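Long-range contacts in Non-structural protein 9 (Avian infectious bronchitis virus, PDB 5C94), which forms a homodimer and binds RNA, probably as an accessory subunit of the coronavirus replication machinery: residues Lys33-Ser38 and Ala47-Asn52; Leu55-Phe60 and Tyr69-Pro74; Phe78-Gly83 and Ser110-Leu115. One frame throughout, in Å; residues are numbered along the deposited sequence. Where two conformers were deposited one is given.

The three contacts follow one another along the chain, each closing before the next opens, and all belong to one antiparallel sheet that makes up the body of the nsp9 fold. The centre of interaction 1, which pairs strands 30-39 and 42-50, lies about 3 Å from that of the chain. Interaction 2, its centre about 10 Å from that of interaction 1, pairs strands 57-61 and 67-71; the two touch through Ile48, which packs on Leu55, Ala58 and Leu72. Interaction 3 pairs strands 76-82 and 113-115 across the chain's centre from interaction 2, their centres about 23 Å apart. The contacts thus sample the middle of the sheet and both of its outermost strands within the chain.

Interaction 1 of 3, residues Lys33-Ser38 and Ala47-Asn52; sequences KCYYTS and AITSSN
Thr49 meets Lys33 and Tyr35 across an antiparallel beta hairpin, strands 30-39 and 42-50, in the middle of the nsp9 sheet. Lys33 and Thr49 form a hydrogen-bonded pair: Thr49 N gives a short bond of 2.7 Å to Lys33 O, while Lys33 N reaches Thr49 O at 3.3 Å, almost straight at the hydrogen (176°). Two residues on, Tyr35 N donates to Ala47 O at 2.7 Å, and the return bond from Ala47 N to Tyr35 O is weak. Between these pairs, Cys34 and Ile48 form a non-hydrogen-bonded pair, their CA atoms 4.0 Å apart, and Cys34 turns its backbone bonding to Lys17 of strand 12-22.

On the face carrying Lys33, Tyr35, Ala47 and Thr49, the beta-branched threonine sits between a chain and a ring. Its OG1 lies between the backbone N and the carbonyl carbon (chi1 55°), which brings it alongside Lys33 CB at 3.5 Å and into the plane of the Tyr35 ring, at the edge. The CG2 methyl approaches Tyr35 CE1 obliquely at 3.7 Å. The aliphatic part of Lys33 suits this place because it can run beside Thr49 and still carry its amine away to the exposed surface. The small methyl of Ala47 packs on Leu91 and Phe93 of strand 85-93, and Val105 and Ile109 of helix 99-109 pack on Tyr35.

On the other face, slim Cys34 packs against branched Ile48, whose outer carbons turn toward Leu55 and Leu72. At the end of the strand, Ser50 OG accepts from Asn52 N in an ST turn that begins the departure from the sheet. At the centre of the Cys34-Ile48 pair, Ile48 CG2 rests on Cys34 CB at 3.8 Å.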
loop_
_atom_site.group_PDB
_atom_site.type_symbol
_atom_site.label_atom_id
_atom_site.label_comp_id
_atom_site.label_asym_id
_atom_site.label_seq_id
_atom_site.Cartn_x
_atom_site.Cartn_y
_atom_site.Cartn_z
ATOM N N LYS A 33 -6.610 15.186 -7.822
ATOM C CA LYS A 33 -7.190 14.099 -7.059
ATOM C C LYS A 33 -6.265 13.767 -5.881
ATOM O O LYS A 33 -5.071 13.508 -6.088
ATOM C CB LYS A 33 -7.375 12.883 -7.971
ATOM C CG LYS A 33 -8.277 11.781 -7.431
ATOM C CD LYS A 33 -7.849 10.456 -8.045
ATOM C CE LYS A 33 -9.027 9.640 -8.525
ATOM N NZ LYS A 33 -9.712 10.355 -9.631
ATOM N N CYS A 34 -6.781 13.784 -4.654
ATOM C CA CYS A 34 -5.939 13.377 -3.533
ATOM C C CYS A 34 -6.356 12.025 -2.936
ATOM O O CYS A 34 -7.509 11.621 -3.001
ATOM C CB CYS A 34 -5.905 14.466 -2.452
ATOM S SG CYS A 34 -7.219 14.463 -1.244
ATOM N N TYR A 35 -5.379 11.316 -2.387
ATOM C CA TYR A 35 -5.602 10.019 -1.773
ATOM C C TYR A 35 -5.422 10.182 -0.273
ATOM O O TYR A 35 -4.449 10.799 0.185
ATOM C CB TYR A 35 -4.627 8.970 -2.328
ATOM C CG TYR A 35 -4.906 8.597 -3.770
ATOM C CD1 TYR A 35 -4.675 9.504 -4.806
ATOM C CD2 TYR A 35 -5.400 7.338 -4.098
ATOM C CE1 TYR A 35 -4.945 9.168 -6.132
ATOM C CE2 TYR A 35 -5.666 6.990 -5.415
ATOM C CZ TYR A 35 -5.444 7.910 -6.427
ATOM O OH TYR A 35 -5.713 7.560 -7.734
ATOM N N TYR A 36 -6.363 9.651 0.496
ATOM C CA TYR A 36 -6.216 9.712 1.936
ATOM C C TYR A 36 -6.661 8.433 2.628
ATOM O O TYR A 36 -7.521 7.672 2.151
ATOM C CB TYR A 36 -6.964 10.923 2.505
ATOM C CG TYR A 36 -8.464 10.971 2.290
ATOM C CD1 TYR A 36 -8.999 11.336 1.063
ATOM C CD2 TYR A 36 -9.349 10.711 3.339
ATOM C CE1 TYR A 36 -10.376 11.405 0.864
ATOM C CE2 TYR A 36 -10.727 10.774 3.152
ATOM C CZ TYR A 36 -11.235 11.126 1.909
ATOM O OH TYR A 36 -12.600 11.197 1.702
ATOM N N THR A 37 -6.030 8.176 3.756
ATOM C CA THR A 37 -6.390 7.023 4.531
ATOM C C THR A 37 -6.920 7.500 5.875
ATOM O O THR A 37 -7.011 8.709 6.128
ATOM C CB THR A 37 -5.201 6.075 4.695
ATOM O OG1 THR A 37 -5.631 4.914 5.409
ATOM C CG2 THR A 37 -4.051 6.767 5.427
ATOM N N SER A 38 -7.310 6.563 6.725
ATOM C CA SER A 38 -7.789 6.929 8.046
ATOM C C SER A 38 -6.840 6.365 9.097
ATOM O O SER A 38 -6.520 5.169 9.078
ATOM C CB SER A 38 -9.213 6.414 8.271
ATOM O OG SER A 38 -9.721 6.846 9.532
ATOM N N ALA A 47 -1.239 11.627 -0.786
ATOM C CA ALA A 47 -0.745 11.825 -2.135
ATOM C C ALA A 47 -1.757 12.562 -2.986
ATOM O O ALA A 47 -2.947 12.565 -2.673
ATOM C CB ALA A 47 -0.409 10.491 -2.772
ATOM N N ILE A 48 -1.285 13.203 -4.053
ATOM C CA ILE A 48 -2.206 13.709 -5.067
ATOM C C ILE A 48 -1.766 13.195 -6.432
ATOM O O ILE A 48 -0.595 12.858 -6.617
ATOM C CB ILE A 48 -2.295 15.260 -5.084
ATOM C CG1 ILE A 48 -1.049 15.865 -5.719
ATOM C CG2 ILE A 48 -2.556 15.831 -3.670
ATOM C CD1 ILE A 48 -1.320 17.173 -6.418
ATOM N N THR A 49 -2.714 13.077 -7.361
ATOM C CA THR A 49 -2.377 12.778 -8.751
ATOM C C THR A 49 -2.827 13.884 -9.705
ATOM O O THR A 49 -3.803 14.606 -9.445
ATOM C CB THR A 49 -2.988 11.440 -9.230
ATOM O OG1 THR A 49 -4.407 11.442 -9.025
ATOM C CG2 THR A 49 -2.353 10.277 -8.489
ATOM N N SER A 50 -2.112 14.006 -10.818
ATOM C CA SER A 50 -2.368 15.077 -11.762
ATOM C C SER A 50 -1.723 14.799 -13.107
ATOM O O SER A 50 -0.770 14.029 -13.193
ATOM C CB SER A 50 -1.852 16.408 -11.194
ATOM O OG SER A 50 -2.103 17.472 -12.098
ATOM N N SER A 51 -2.236 15.440 -14.150
ATOM C CA SER A 51 -1.605 15.375 -15.471
ATOM C C SER A 51 -0.420 16.327 -15.521
ATOM O O SER A 51 0.489 16.182 -16.333
ATOM C CB SER A 51 -2.601 15.745 -16.555
ATOM O OG SER A 51 -3.417 16.820 -16.117
ATOM N N ASN A 52 -0.465 17.322 -14.646
ATOM C CA ASN A 52 0.572 18.332 -14.514
ATOM C C ASN A 52 1.788 17.820 -13.709
ATOM O O ASN A 52 1.642 17.398 -12.560
ATOM C CB ASN A 52 -0.049 19.566 -13.845
ATOM C CG ASN A 52 0.851 20.786 -13.870
ATOM O OD1 ASN A 52 2.068 20.705 -13.640
ATOM N ND2 ASN A 52 0.238 21.949 -14.099
#

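Interaction 2 of 3, residues Leu55-Phe60 and Tyr69-Pro74; sequences LKVASF and YVDLDP
Ala58 and Val70 exchange two backbone hydrogen bonds, Ala58 N to Val70 O at 2.8 Å and Val70 N to Ala58 O at 2.9 Å, and so fix the register of the antiparallel hairpin formed by strands 57-61 and 67-71. A third bond, Leu72 N to Lys56 O at 3.1 Å, is less well directed: the donor stands 45° out of the carbonyl plane. Next to it a water lies 2.8 Å from both Leu55 O and Asp73 O and bridges them, linking the two segments where strand pairing gives way to loop.

Apolar packing gathers round Leu72 and Val70. Leu72 is long and forked, so CD1 reaches Leu55 CB while CD2 lies 4.0 Å from Ala58 CB. The small methyl of Ala58 also meets Val70 CG2. Phe60 crosses Val70 at about a right angle, placing its CE2 3.8 Å from Val70 CG2.

Tyr69 lies on the opposite face, with Val57 and Ser59. Ser59 OG lies over one face of the Tyr69 ring, toward its rim and 3.2 Å from CE2, while Val57 CG1 comes to the ring edge. A short serine permits this close approach, with OG anti to the backbone N (chi1 -165°); the hydroxyl is hydrogen-bonded to Gln67 NE2 and Ile68 O.

Strand 67-71 is the outermost of the sheet within the chain, and strand 57-61 lies between it and strand 12-22, with a classic beta bulge where Lys56 and Val57 both face Gly22. Phe60 packs on Val45 of strand 42-50, Val70 on Ile94, and Asp73 makes a salt bridge to Arg102 of helix 99-109.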
loop_
_atom_site.group_PDB
_atom_site.type_symbol
_atom_site.label_atom_id
_atom_site.label_comp_id
_atom_site.label_asym_id
_atom_site.label_seq_id
_atom_site.Cartn_x
_atom_site.Cartn_y
_atom_site.Cartn_z
ATOM N N LEU A 55 3.745 20.457 -10.176
ATOM C CA LEU A 55 3.104 20.860 -8.934
ATOM C C LEU A 55 4.074 20.789 -7.758
ATOM O O LEU A 55 4.968 19.933 -7.730
ATOM C CB LEU A 55 1.883 19.992 -8.669
ATOM C CG LEU A 55 0.884 19.974 -9.821
ATOM C CD1 LEU A 55 -0.259 19.054 -9.482
ATOM C CD2 LEU A 55 0.378 21.381 -10.122
ATOM N N LYS A 56 3.917 21.700 -6.812
ATOM C CA LYS A 56 4.748 21.741 -5.628
ATOM C C LYS A 56 4.006 21.810 -4.326
ATOM O O LYS A 56 4.557 21.555 -3.310
ATOM C CB LYS A 56 5.623 22.985 -5.608
ATOM C CG LYS A 56 6.762 23.075 -6.596
ATOM C CD LYS A 56 7.476 21.773 -6.783
ATOM C CE LYS A 56 8.961 21.951 -6.897
ATOM N NZ LYS A 56 9.667 21.514 -5.666
ATOM N N VAL A 57 2.755 22.193 -4.367
ATOM C CA VAL A 57 1.965 22.458 -3.155
ATOM C C VAL A 57 0.539 21.943 -3.393
ATOM O O VAL A 57 -0.007 22.076 -4.495
ATOM C CB VAL A 57 1.929 23.970 -2.731
ATOM C CG1 VAL A 57 0.985 24.217 -1.560
ATOM C CG2 VAL A 57 3.318 24.479 -2.389
ATOM N N ALA A 58 -0.070 21.345 -2.377
ATOM C CA ALA A 58 -1.466 20.936 -2.499
ATOM C C ALA A 58 -2.291 21.620 -1.432
ATOM O O ALA A 58 -1.755 22.090 -0.415
ATOM C CB ALA A 58 -1.611 19.432 -2.394
ATOM N N SER A 59 -3.599 21.678 -1.660
ATOM C CA SER A 59 -4.485 22.325 -0.700
ATOM C C SER A 59 -5.834 21.629 -0.570
ATOM O O SER A 59 -6.410 21.129 -1.547
ATOM C CB SER A 59 -4.690 23.789 -1.076
ATOM O OG SER A 59 -5.240 24.497 0.015
ATOM N N PHE A 60 -6.330 21.610 0.657
ATOM C CA PHE A 60 -7.588 20.947 0.966
ATOM C C PHE A 60 -8.062 21.322 2.375
ATOM O O PHE A 60 -7.359 22.021 3.127
ATOM C CB PHE A 60 -7.431 19.434 0.835
ATOM C CG PHE A 60 -6.198 18.897 1.507
ATOM C CD1 PHE A 60 -6.159 18.739 2.893
ATOM C CD2 PHE A 60 -5.077 18.552 0.755
ATOM C CE1 PHE A 60 -5.018 18.249 3.525
ATOM C CE2 PHE A 60 -3.923 18.052 1.374
ATOM C CZ PHE A 60 -3.893 17.904 2.764
ATOM N N TYR A 69 -2.397 24.022 3.524
ATOM C CA TYR A 69 -1.465 23.791 2.428
ATOM C C TYR A 69 -0.368 22.804 2.851
ATOM O O TYR A 69 0.107 22.822 3.992
ATOM C CB TYR A 69 -0.882 25.130 1.956
ATOM C CG TYR A 69 -1.964 26.035 1.378
ATOM C CD1 TYR A 69 -2.772 26.822 2.214
ATOM C CD2 TYR A 69 -2.210 26.075 0.008
ATOM C CE1 TYR A 69 -3.782 27.630 1.692
ATOM C CE2 TYR A 69 -3.208 26.879 -0.519
ATOM C CZ TYR A 69 -3.991 27.652 0.322
ATOM O OH TYR A 69 -4.987 28.441 -0.218
ATOM N N VAL A 70 -0.014 21.903 1.938
ATOM C CA VAL A 70 1.054 20.932 2.176
ATOM C C VAL A 70 2.046 20.904 1.004
ATOM O O VAL A 70 1.673 21.096 -0.163
ATOM C CB VAL A 70 0.503 19.495 2.398
ATOM C CG1 VAL A 70 -0.419 19.457 3.597
ATOM C CG2 VAL A 70 -0.229 18.997 1.162
ATOM N N ASP A 71 3.314 20.688 1.336
ATOM C CA ASP A 71 4.373 20.530 0.347
ATOM C C ASP A 71 4.323 19.140 -0.292
ATOM O O ASP A 71 3.875 18.168 0.325
ATOM C CB ASP A 71 5.741 20.770 1.002
ATOM C CG ASP A 71 5.962 22.236 1.388
ATOM O OD1 ASP A 71 5.376 23.144 0.752
ATOM O OD2 ASP A 71 6.707 22.479 2.359
ATOM N N LEU A 72 4.802 19.053 -1.525
ATOM C CA LEU A 72 4.836 17.794 -2.258
ATOM C C LEU A 72 6.280 17.330 -2.500
ATOM O O LEU A 72 7.149 18.140 -2.811
ATOM C CB LEU A 72 4.101 17.955 -3.596
ATOM C CG LEU A 72 2.659 18.449 -3.511
ATOM C CD1 LEU A 72 2.075 18.651 -4.901
ATOM C CD2 LEU A 72 1.827 17.451 -2.710
ATOM N N ASP A 73 6.531 16.030 -2.357
ATOM C CA ASP A 73 7.767 15.439 -2.859
ATOM C C ASP A 73 7.780 15.511 -4.390
ATOM O O ASP A 73 6.753 15.788 -5.017
ATOM C CB ASP A 73 7.899 13.991 -2.395
ATOM C CG ASP A 73 8.173 13.870 -0.900
ATOM O OD1 ASP A 73 8.604 14.859 -0.268
ATOM O OD2 ASP A 73 7.973 12.762 -0.357
ATOM N N PRO A 74 8.939 15.273 -5.017
ATOM C CA PRO A 74 8.838 15.233 -6.485
ATOM C C PRO A 74 7.965 14.051 -6.946
ATOM O O PRO A 74 7.876 13.057 -6.235
ATOM C CB PRO A 74 10.288 15.063 -6.933
ATOM C CG PRO A 74 11.125 15.514 -5.705
ATOM C CD PRO A 74 10.325 15.104 -4.532
HETATM O O HOH W 1 6.728 18.300 -6.198
#

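Interaction 3 of 3, residues Phe78-Gly83 and Ser110-Leu115; sequences FGMKVG and SNVVVL
Lys81, Val112 and Gly79 have the largest buried areas where the short C-terminal strand 113-115 joins strand 76-82 after helix 99-109. Lys81 N donates to Val112 O at 2.8 Å, in the carbonyl plane. The lysine's aliphatic chain then crosses Val114 at about a right angle, CG resting 3.7 Å from Val114 CG1; a long flexible residue suits this exposed position, covering a valine with its methylenes. Val112 turns CG1 toward Met80, 4.0 Å from its CB and close to SD, so a branched methyl packs against the CB and SD of an unbranched thioether chain.

Gly79 is the centre of a classic beta bulge, facing both Val114 and Leu115. Its carbonyl oxygen takes two N-H groups, Val114 N at 2.7 Å and Leu115 N at 3.3 Å, while Gly79 N donates to Leu115 O at 2.9 Å. Having no side chain suits it here, since a CB built on Gly79 would lie only 2.9 Å from Leu115 CB and run into it. Beside it, Phe78 CD1 meets Val113 CG1 at 3.8 Å, and the same phenylalanine packs on Leu106 of the helix and on Met10 of the second subunit.

Direct hydrogen bonding across this contact is wholly between backbone atoms, and the side chains add apolar packing. Strand pairing therefore rests chiefly on main-chain geometry, with the bulge absorbing the one-residue shift in register.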
loop_
_atom_site.group_PDB
_atom_site.type_symbol
_atom_site.label_atom_id
_atom_site.label_comp_id
_atom_site.label_asym_id
_atom_site.label_seq_id
_atom_site.Cartn_x
_atom_site.Cartn_y
_atom_site.Cartn_z
ATOM N N PHE A 78 3.276 7.337 -13.776
ATOM C CA PHE A 78 2.687 6.047 -14.114
ATOM C C PHE A 78 1.843 6.157 -15.375
ATOM O O PHE A 78 1.325 7.229 -15.686
ATOM C CB PHE A 78 1.793 5.526 -12.981
ATOM C CG PHE A 78 2.506 5.286 -11.681
ATOM C CD1 PHE A 78 3.284 4.150 -11.494
ATOM C CD2 PHE A 78 2.350 6.166 -10.623
ATOM C CE1 PHE A 78 3.921 3.902 -10.281
ATOM C CE2 PHE A 78 2.983 5.933 -9.410
ATOM C CZ PHE A 78 3.768 4.797 -9.240
ATOM N N GLY A 79 1.687 5.047 -16.091
ATOM C CA GLY A 79 0.610 4.944 -17.058
ATOM C C GLY A 79 -0.573 4.275 -16.366
ATOM O O GLY A 79 -0.458 3.141 -15.900
ATOM N N MET A 80 -1.709 4.959 -16.284
ATOM C CA MET A 80 -2.863 4.393 -15.585
ATOM C C MET A 80 -4.052 4.147 -16.502
ATOM O O MET A 80 -4.327 4.945 -17.402
ATOM C CB MET A 80 -3.297 5.308 -14.448
ATOM C CG MET A 80 -2.200 5.554 -13.453
ATOM S SD MET A 80 -2.836 6.273 -11.945
ATOM C CE MET A 80 -1.281 6.657 -11.142
ATOM N N LYS A 81 -4.742 3.033 -16.258
ATOM C CA LYS A 81 -6.014 2.720 -16.906
ATOM C C LYS A 81 -7.076 3.734 -16.532
ATOM O O LYS A 81 -7.406 3.885 -15.357
ATOM C CB LYS A 81 -6.521 1.329 -16.509
ATOM C CG LYS A 81 -5.891 0.154 -17.222
ATOM C CD LYS A 81 -6.895 -1.002 -17.297
ATOM C CE LYS A 81 -6.297 -2.336 -16.840
ATOM N NZ LYS A 81 -7.351 -3.369 -16.566
ATOM N N VAL A 82 -7.618 4.415 -17.533
ATOM C CA VAL A 82 -8.742 5.333 -17.352
ATOM C C VAL A 82 -9.781 5.048 -18.437
ATOM O O VAL A 82 -9.751 5.654 -19.509
ATOM C CB VAL A 82 -8.286 6.810 -17.411
ATOM C CG1 VAL A 82 -9.448 7.730 -17.160
ATOM C CG2 VAL A 82 -7.172 7.064 -16.397
ATOM N N GLY A 83 -10.680 4.106 -18.170
ATOM C CA GLY A 83 -11.628 3.665 -19.179
ATOM C C GLY A 83 -10.972 2.712 -20.167
ATOM O O GLY A 83 -10.341 1.731 -19.755
ATOM N N SER A 110 -2.298 -0.092 -7.777
ATOM C CA SER A 110 -1.557 -1.099 -8.531
ATOM C C SER A 110 -2.403 -1.824 -9.590
ATOM O O SER A 110 -1.913 -2.163 -10.658
ATOM C CB SER A 110 -0.928 -2.128 -7.586
ATOM O OG SER A 110 -1.867 -2.599 -6.644
ATOM N N ASN A 111 -3.672 -2.043 -9.265
ATOM C CA ASN A 111 -4.647 -2.651 -10.170
ATOM C C ASN A 111 -4.779 -1.889 -11.482
ATOM O O ASN A 111 -5.173 -2.441 -12.504
ATOM C CB ASN A 111 -6.012 -2.710 -9.476
ATOM C CG ASN A 111 -6.229 -1.526 -8.546
ATOM O OD1 ASN A 111 -5.624 -1.462 -7.464
ATOM N ND2 ASN A 111 -7.070 -0.572 -8.966
ATOM N N VAL A 112 -4.417 -0.615 -11.433
ATOM C CA VAL A 112 -4.781 0.340 -12.451
ATOM C C VAL A 112 -3.527 0.897 -13.138
ATOM O O VAL A 112 -3.603 1.574 -14.165
ATOM C CB VAL A 112 -5.690 1.429 -11.781
ATOM C CG1 VAL A 112 -5.140 2.831 -11.880
ATOM C CG2 VAL A 112 -7.113 1.330 -12.315
ATOM N N VAL A 113 -2.367 0.545 -12.592
ATOM C CA VAL A 113 -1.075 0.921 -13.170
ATOM C C VAL A 113 -0.610 -0.047 -14.252
ATOM O O VAL A 113 -0.401 -1.231 -13.973
ATOM C CB VAL A 113 0.023 0.983 -12.094
ATOM C CG1 VAL A 113 1.403 1.117 -12.750
ATOM C CG2 VAL A 113 -0.261 2.128 -11.102
ATOM N N VAL A 114 -0.418 0.445 -15.477
ATOM C CA VAL A 114 -0.003 -0.449 -16.557
ATOM C C VAL A 114 1.344 -0.084 -17.205
ATOM O O VAL A 114 1.865 -0.849 -18.025
ATOM C CB VAL A 114 -1.099 -0.525 -17.648
ATOM C CG1 VAL A 114 -2.414 -0.958 -17.017
ATOM C CG2 VAL A 114 -1.275 0.798 -18.326
ATOM N N LEU A 115 1.909 1.068 -16.838
ATOM C CA LEU A 115 3.273 1.424 -17.229
ATOM C C LEU A 115 3.967 2.064 -16.036
ATOM O O LEU A 115 3.331 2.811 -15.301
ATOM C CB LEU A 115 3.286 2.393 -18.424
ATOM C CG LEU A 115 2.577 2.001 -19.725
ATOM C CD1 LEU A 115 2.516 3.177 -20.708
ATOM C CD2 LEU A 115 3.249 0.801 -20.367
#